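Long-range contacts in HcgC (Methanococcus maripaludis S2, PDB 5O4J), which catalyses SAM-dependent C-methylation of a pyridinol, a step in making the cofactor of [Fe]-hydrogenase: residues S14-K19 with I245-I250; G116-D121 with D151-V156. All blocks are in the same frame, centred on the assembly; numbering follows the deposited sequence.

How the contacts relate
The two contacts lie on opposite sides of the chain's centre, with their centres 34 Å apart and about 23 Å between nearest atoms, so they do not touch. Along the chain the order is 14-19, 116-121, 151-156, 245-250: contact 2 is nested inside the long loop that contact 1 closes. Contact 1 joins the lead-in of helix 18-37 to helix 239-251, close to where the small antiparallel sheet meets the Rossmann-like part. Contact 2 lies beside the mixed sheet, packing the loop after strand 108-111 against the one before strand 159-167. It borders the adenine of S-adenosyl-L-homocysteine directly, whereas the side chain of Ile-250 in contact 1 is about 10 Å from that of Thr-177, which binds this ligand.

Contact 1 (S14-K19 with I245-I250); sequences SKIKIK and ILSKNI
Ser-14 and Ile-16 meet Leu-246 through aliphatic carbons, and no ring or other flat group meets another across the contact. CB of Ser-14 rests on CD1 of Leu-246 at 3.7 Å. The carbonyl O of Ile-16 receives the hydroxyl of Ser-14 (OG to Ile-16 O 2.8 Å) in the carbonyl plane, the C=O...donor angle being 149°. OG of Ser-14 also takes the backbone N-H of Ile-230, so two bonds hold this buried hydroxyl: it donates to Ile-16 O and accepts from Ile-230 N.

Ile-16 makes the largest share of the contact. Its CG1 stands beside the backbone N (chi1 -74°), and the two branches divide the work: CD1 reaches CB of Leu-246 at 3.9 Å, while CG2 turns down the helix to the tip of Ile-250, where CD1 is 4.3 Å away. The side chains of Ile-16 and Leu-246 run antiparallel alongside each other rather than meeting end on, and their CA atoms stay 7.7 Å apart. A touch of Ile-16 CD1 on OG of Ser-247 is doubtful, because Ser-247 has two conformers; in the conformer given, its hydroxyl bonds to Glu-243 O.

The polar grip comes from the same helix: the two carboxylate oxygens of Glu-243 accept the backbone N-H groups of Lys-15 and Ile-16, fixing the turn just before helix 18-37. Lys-17 is the N-cap of that helix, and Asp-20 accepts its N-H. Ile-21 of helix 18-37 adds to the apolar cluster, touching both Ile-16 and Ile-250. Strand 10-13 of the antiparallel sheet runs through this strand-to-helix connection into helix 18-37 and on to strand 42-48 of the mixed sheet, consistent with a junction between the small sheet and the Rossmann-like part of this methyltransferase.

Contact 2 (G116-D121 with D151-V156); sequences GGVSPD and DKRLCV. With SAH (S-adenosyl-L-homocysteine), chain E.
Arg-153 NH1, lying 3.9 Å from CG2 of Val-118, is gripped by a salt bridge to OD2 of Asp-111 and, more weakly, by the hydroxyl of Thr-113. The other two nitrogens of the group are also taken: NH2 bonds to the carbonyl of Gly-114 and NE to OD1 of Asn-149, which together fix the rotation of the guanidinium.

Against one face of this group stands the carbonyl O of Val-118, 3.3 Å above the plane and over its centre. The geometry is too poor for a hydrogen bond to NE, yet the oxygen probably feels the positive charge. NH2 also approaches N of Gly-117 obliquely at 3.5 Å, and N of Gly-116 lies farther off at the edge. The arginine reaches this loop with CD anti to CA (chi2 -175°) and the chain extended on to NE, crossing the Val-118 side chain at about a right angle.

The segment 116-121, a loop running into helix 120-123, follows parallel strand 108-111 of the Rossmann-like sheet and forms part of the wall of the S-adenosyl-L-homocysteine pocket: CG1 of Val-118 lies against the adenine, 3.5 Å from N1. Arg-153 is thus a second-shell residue behind a ligand-lining valine. A leucine in its place would probably leave Asp-111 without its charged mate and the carbonyl of Gly-114 without its partner, freeing the adenine-side loop to shift.

Farther along, Pro-120 sits at the start of helix 120-123 and presses its ring on the turn at Lys-152: CB is 3.3 Å from Lys-152 O, and CG is 4.1 Å from CG of Arg-153. Closing an inverse gamma turn centred on Leu-154, Cys-155 brings SG to 3.7 Å from the carbonyl O of Pro-120, its side chain also touching Ile-123.

Contact 1 (S14-K19 with I245-I250)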
loop_
_atom_site.group_PDB
_atom_site.type_symbol
_atom_site.label_atom_id
_atom_site.label_comp_id
_atom_site.label_asym_id
_atom_site.label_seq_id
_atom_site.Cartn_x
_atom_site.Cartn_y
_atom_site.Cartn_z
ATOM N N SER A 14 15.616 16.263 2.829
ATOM C CA SER A 14 15.655 16.230 1.375
ATOM C C SER A 14 16.086 17.583 0.822
ATOM O O SER A 14 15.741 18.639 1.360
ATOM C CB SER A 14 14.296 15.828 0.790
ATOM O OG SER A 14 13.256 16.761 1.079
ATOM N N LYS A 15 16.873 17.539 -0.253
ATOM C CA LYS A 15 17.189 18.769 -0.970
ATOM C C LYS A 15 15.945 19.349 -1.623
ATOM O O LYS A 15 15.760 20.571 -1.643
ATOM C CB LYS A 15 18.273 18.511 -2.014
ATOM C CG LYS A 15 19.617 18.130 -1.422
ATOM C CD LYS A 15 20.572 17.661 -2.501
ATOM C CE LYS A 15 21.897 17.238 -1.904
ATOM N NZ LYS A 15 22.605 18.437 -1.373
ATOM N N ILE A 16 15.092 18.489 -2.172
ATOM C CA ILE A 16 13.838 18.939 -2.763
ATOM C C ILE A 16 12.948 19.530 -1.676
ATOM O O ILE A 16 12.662 18.876 -0.667
ATOM C CB ILE A 16 13.155 17.773 -3.495
ATOM C CG1 ILE A 16 13.890 17.484 -4.808
ATOM C CG2 ILE A 16 11.661 18.053 -3.756
ATOM C CD1 ILE A 16 13.636 16.095 -5.338
ATOM N N LYS A 17 12.512 20.770 -1.884
ATOM C CA LYS A 17 11.619 21.466 -0.972
ATOM C C LYS A 17 10.180 21.349 -1.450
ATOM O O LYS A 17 9.905 21.060 -2.616
ATOM C CB LYS A 17 11.992 22.944 -0.855
ATOM C CG LYS A 17 13.343 23.213 -0.197
ATOM C CD LYS A 17 13.708 24.681 -0.375
ATOM C CE LYS A 17 14.937 25.071 0.437
ATOM N NZ LYS A 17 15.288 26.493 0.185
ATOM N N ILE A 18 9.249 21.599 -0.531
ATOM C CA ILE A 18 7.843 21.574 -0.916
ATOM C C ILE A 18 7.601 22.526 -2.085
ATOM O O ILE A 18 6.897 22.186 -3.049
ATOM C CB ILE A 18 6.948 21.911 0.292
ATOM C CG1 ILE A 18 7.218 20.947 1.458
ATOM C CG2 ILE A 18 5.484 21.776 -0.084
ATOM C CD1 ILE A 18 6.840 21.522 2.790
ATOM N N LYS A 19 8.214 23.718 -2.042
ATOM C CA LYS A 19 8.014 24.691 -3.112
ATOM C C LYS A 19 8.513 24.166 -4.453
ATOM O O LYS A 19 8.002 24.568 -5.505
ATOM C CB LYS A 19 8.706 26.013 -2.776
ATOM C CG LYS A 19 10.227 25.968 -2.684
ATOM C CD LYS A 19 10.777 27.379 -2.489
ATOM C CE LYS A 19 12.297 27.400 -2.447
ATOM N NZ LYS A 19 12.818 28.789 -2.260
ATOM N N ILE A 245 13.655 8.991 -5.212
ATOM C CA ILE A 245 12.268 8.585 -5.013
ATOM C C ILE A 245 11.331 9.777 -5.152
ATOM O O ILE A 245 10.263 9.675 -5.765
ATOM C CB ILE A 245 12.115 7.890 -3.648
ATOM C CG1 ILE A 245 12.782 6.517 -3.709
ATOM C CG2 ILE A 245 10.651 7.766 -3.253
ATOM C CD1 ILE A 245 13.073 5.927 -2.366
ATOM N N LEU A 246 11.693 10.911 -4.551
ATOM C CA LEU A 246 10.882 12.115 -4.691
ATOM C C LEU A 246 10.790 12.525 -6.149
ATOM O O LEU A 246 9.705 12.822 -6.651
ATOM C CB LEU A 246 11.476 13.256 -3.870
ATOM C CG LEU A 246 11.038 13.286 -2.417
ATOM C CD1 LEU A 246 11.979 14.201 -1.632
ATOM C CD2 LEU A 246 9.587 13.743 -2.321
ATOM N N SER A 247 11.938 12.564 -6.840
ATOM C CA SER A 247 11.943 12.983 -8.237
ATOM C C SER A 247 11.092 12.059 -9.096
ATOM O O SER A 247 10.359 12.526 -9.974
ATOM C CB SER A 247 13.376 13.035 -8.765
ATOM O OG SER A 247 14.067 14.129 -8.189
ATOM N N LYS A 248 11.184 10.746 -8.867
ATOM C CA LYS A 248 10.365 9.801 -9.624
ATOM C C LYS A 248 8.884 10.068 -9.414
ATOM O O LYS A 248 8.094 10.055 -10.368
ATOM C CB LYS A 248 10.718 8.370 -9.219
ATOM C CG LYS A 248 9.796 7.284 -9.771
ATOM C CD LYS A 248 10.221 5.907 -9.267
ATOM C CE LYS A 248 9.942 5.712 -7.775
ATOM N NZ LYS A 248 10.445 4.392 -7.301
ATOM N N ASN A 249 8.482 10.335 -8.174
ATOM C CA ASN A 249 7.068 10.579 -7.927
ATOM C C ASN A 249 6.611 11.905 -8.518
ATOM O O ASN A 249 5.481 12.006 -9.005
ATOM C CB ASN A 249 6.783 10.499 -6.434
ATOM C CG ASN A 249 6.487 9.093 -6.005
ATOM O OD1 ASN A 249 5.524 8.498 -6.480
ATOM N ND2 ASN A 249 7.307 8.545 -5.130
ATOM N N ILE A 250 7.474 12.928 -8.506
ATOM C CA ILE A 250 7.159 14.176 -9.195
ATOM C C ILE A 250 6.942 13.922 -10.684
ATOM O O ILE A 250 6.019 14.474 -11.295
ATOM C CB ILE A 250 8.270 15.216 -8.965
ATOM C CG1 ILE A 250 8.324 15.607 -7.490
ATOM C CG2 ILE A 250 8.037 16.459 -9.853
ATOM C CD1 ILE A 250 9.601 16.290 -7.076
#

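Contact 2 (G116-D121 with D151-V156)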
loop_
_atom_site.group_PDB
_atom_site.type_symbol
_atom_site.label_atom_id
_atom_site.label_comp_id
_atom_site.label_asym_id
_atom_site.label_seq_id
_atom_site.Cartn_x
_atom_site.Cartn_y
_atom_site.Cartn_z
ATOM N N GLY A 116 -16.485 24.104 -6.033
ATOM C CA GLY A 116 -17.160 25.222 -5.402
ATOM C C GLY A 116 -16.755 26.578 -5.924
ATOM O O GLY A 116 -17.020 27.587 -5.266
ATOM N N GLY A 117 -16.174 26.637 -7.121
ATOM C CA GLY A 117 -15.642 27.873 -7.663
ATOM C C GLY A 117 -16.618 28.691 -8.493
ATOM O O GLY A 117 -17.783 28.852 -8.114
ATOM N N VAL A 118 -16.140 29.244 -9.612
ATOM C CA VAL A 118 -16.950 30.169 -10.392
ATOM C C VAL A 118 -18.208 29.481 -10.907
ATOM O O VAL A 118 -18.224 28.276 -11.192
ATOM C CB VAL A 118 -16.170 30.765 -11.576
ATOM C CG1 VAL A 118 -14.961 31.531 -11.094
ATOM C CG2 VAL A 118 -15.785 29.678 -12.562
ATOM N N SER A 119 -19.237 30.252 -11.060
ATOM C CA SER A 119 -20.519 29.751 -11.521
ATOM C C SER A 119 -20.565 29.734 -13.045
ATOM O O SER A 119 -19.979 30.598 -13.697
ATOM C CB SER A 119 -21.649 30.632 -10.999
ATOM O OG SER A 119 -21.592 31.912 -11.600
ATOM N N PRO A 120 -21.250 28.760 -13.645
ATOM C CA PRO A 120 -21.485 28.837 -15.096
ATOM C C PRO A 120 -22.139 30.145 -15.508
ATOM O O PRO A 120 -21.914 30.636 -16.622
ATOM C CB PRO A 120 -22.398 27.630 -15.361
ATOM C CG PRO A 120 -22.079 26.676 -14.238
ATOM C CD PRO A 120 -21.846 27.551 -13.052
ATOM N N ASP A 121 -22.950 30.727 -14.622
ATOM C CA ASP A 121 -23.593 32.005 -14.912
ATOM C C ASP A 121 -22.557 33.097 -15.177
ATOM O O ASP A 121 -22.700 33.885 -16.118
ATOM C CB ASP A 121 -24.507 32.387 -13.742
ATOM C CG ASP A 121 -25.405 33.570 -14.054
ATOM O OD1 ASP A 121 -24.956 34.523 -14.722
ATOM O OD2 ASP A 121 -26.576 33.542 -13.622
ATOM N N ASP A 151 -18.385 20.345 -16.512
ATOM C CA ASP A 151 -19.008 20.340 -17.831
ATOM C C ASP A 151 -19.978 21.499 -17.998
ATOM O O ASP A 151 -20.116 22.039 -19.103
ATOM C CB ASP A 151 -19.728 19.013 -18.062
ATOM C CG ASP A 151 -18.772 17.837 -18.150
ATOM O OD1 ASP A 151 -17.985 17.772 -19.115
ATOM O OD2 ASP A 151 -18.804 16.978 -17.242
ATOM N N LYS A 152 -20.661 21.889 -16.924
ATOM C CA LYS A 152 -21.603 22.998 -17.002
ATOM C C LYS A 152 -20.908 24.341 -17.163
ATOM O O LYS A 152 -21.551 25.315 -17.570
ATOM C CB LYS A 152 -22.504 23.012 -15.767
ATOM C CG LYS A 152 -23.505 21.870 -15.747
ATOM C CD LYS A 152 -24.461 21.953 -14.576
ATOM C CE LYS A 152 -25.524 20.866 -14.672
ATOM N NZ LYS A 152 -26.501 20.919 -13.551
ATOM N N ARG A 153 -19.618 24.426 -16.837
ATOM C CA ARG A 153 -18.865 25.657 -17.014
ATOM C C ARG A 153 -18.358 25.846 -18.438
ATOM O O ARG A 153 -17.877 26.935 -18.769
ATOM C CB ARG A 153 -17.681 25.670 -16.038
ATOM C CG ARG A 153 -18.124 25.617 -14.586
ATOM C CD ARG A 153 -16.948 25.748 -13.634
ATOM N NE ARG A 153 -17.259 25.215 -12.309
ATOM C CZ ARG A 153 -16.472 25.346 -11.245
ATOM N NH1 ARG A 153 -15.321 26.008 -11.339
ATOM N NH2 ARG A 153 -16.842 24.820 -10.084
ATOM N N LEU A 154 -18.431 24.817 -19.273
ATOM C CA LEU A 154 -17.931 24.891 -20.647
ATOM C C LEU A 154 -19.028 25.398 -21.580
ATOM O O LEU A 154 -19.452 24.725 -22.518
ATOM C CB LEU A 154 -17.427 23.527 -21.095
ATOM C CG LEU A 154 -16.179 23.015 -20.398
ATOM C CD1 LEU A 154 -16.155 21.501 -20.495
ATOM C CD2 LEU A 154 -14.941 23.644 -21.027
ATOM N N CYS A 155 -19.476 26.620 -21.317
ATOM C CA CYS A 155 -20.671 27.145 -21.968
ATOM C C CYS A 155 -20.408 28.309 -22.913
ATOM O O CYS A 155 -21.360 28.819 -23.512
ATOM C CB CYS A 155 -21.698 27.565 -20.908
ATOM S SG CYS A 155 -21.069 28.679 -19.654
ATOM N N VAL A 156 -19.163 28.760 -23.055
ATOM C CA VAL A 156 -18.817 29.834 -23.979
ATOM C C VAL A 156 -17.483 29.493 -24.629
ATOM O O VAL A 156 -16.788 28.562 -24.222
ATOM C CB VAL A 156 -18.743 31.210 -23.282
ATOM C CG1 VAL A 156 -20.114 31.588 -22.725
ATOM C CG2 VAL A 156 -17.695 31.209 -22.184
HETATM N N SAH E . -7.201 23.987 -9.048
HETATM C CA SAH E . -6.278 24.896 -8.306
HETATM C CB SAH E . -6.829 25.150 -6.904
HETATM C CG SAH E . -7.971 26.163 -6.925
HETATM S SD SAH E . -8.526 26.574 -5.289
HETATM C C SAH E . -4.900 24.312 -8.179
HETATM O O SAH E . -4.027 24.962 -7.553
HETATM O OXT SAH E . -4.695 23.203 -8.690
HETATM C "C5'" SAH E . -9.750 27.803 -5.630
HETATM C "C4'" SAH E . -9.159 29.177 -5.926
HETATM O "O4'" SAH E . -10.134 29.944 -6.643
HETATM C "C3'" SAH E . -8.882 29.951 -4.652
HETATM O "O3'" SAH E . -7.810 30.889 -4.838
HETATM C "C2'" SAH E . -10.205 30.641 -4.422
HETATM O "O2'" SAH E . -10.136 31.787 -3.567
HETATM C "C1'" SAH E . -10.600 31.025 -5.829
HETATM N N9 SAH E . -12.052 31.125 -6.041
HETATM C C8 SAH E . -13.006 30.314 -5.530
HETATM N N7 SAH E . -14.225 30.703 -5.982
HETATM C C5 SAH E . -14.032 31.755 -6.802
HETATM C C6 SAH E . -14.888 32.637 -7.619
HETATM N N6 SAH E . -16.228 32.455 -7.636
HETATM N N1 SAH E . -14.288 33.615 -8.325
HETATM C C2 SAH E . -12.959 33.799 -8.322
HETATM N N3 SAH E . -12.116 33.041 -7.601
HETATM C C4 SAH E . -12.599 32.027 -6.842
#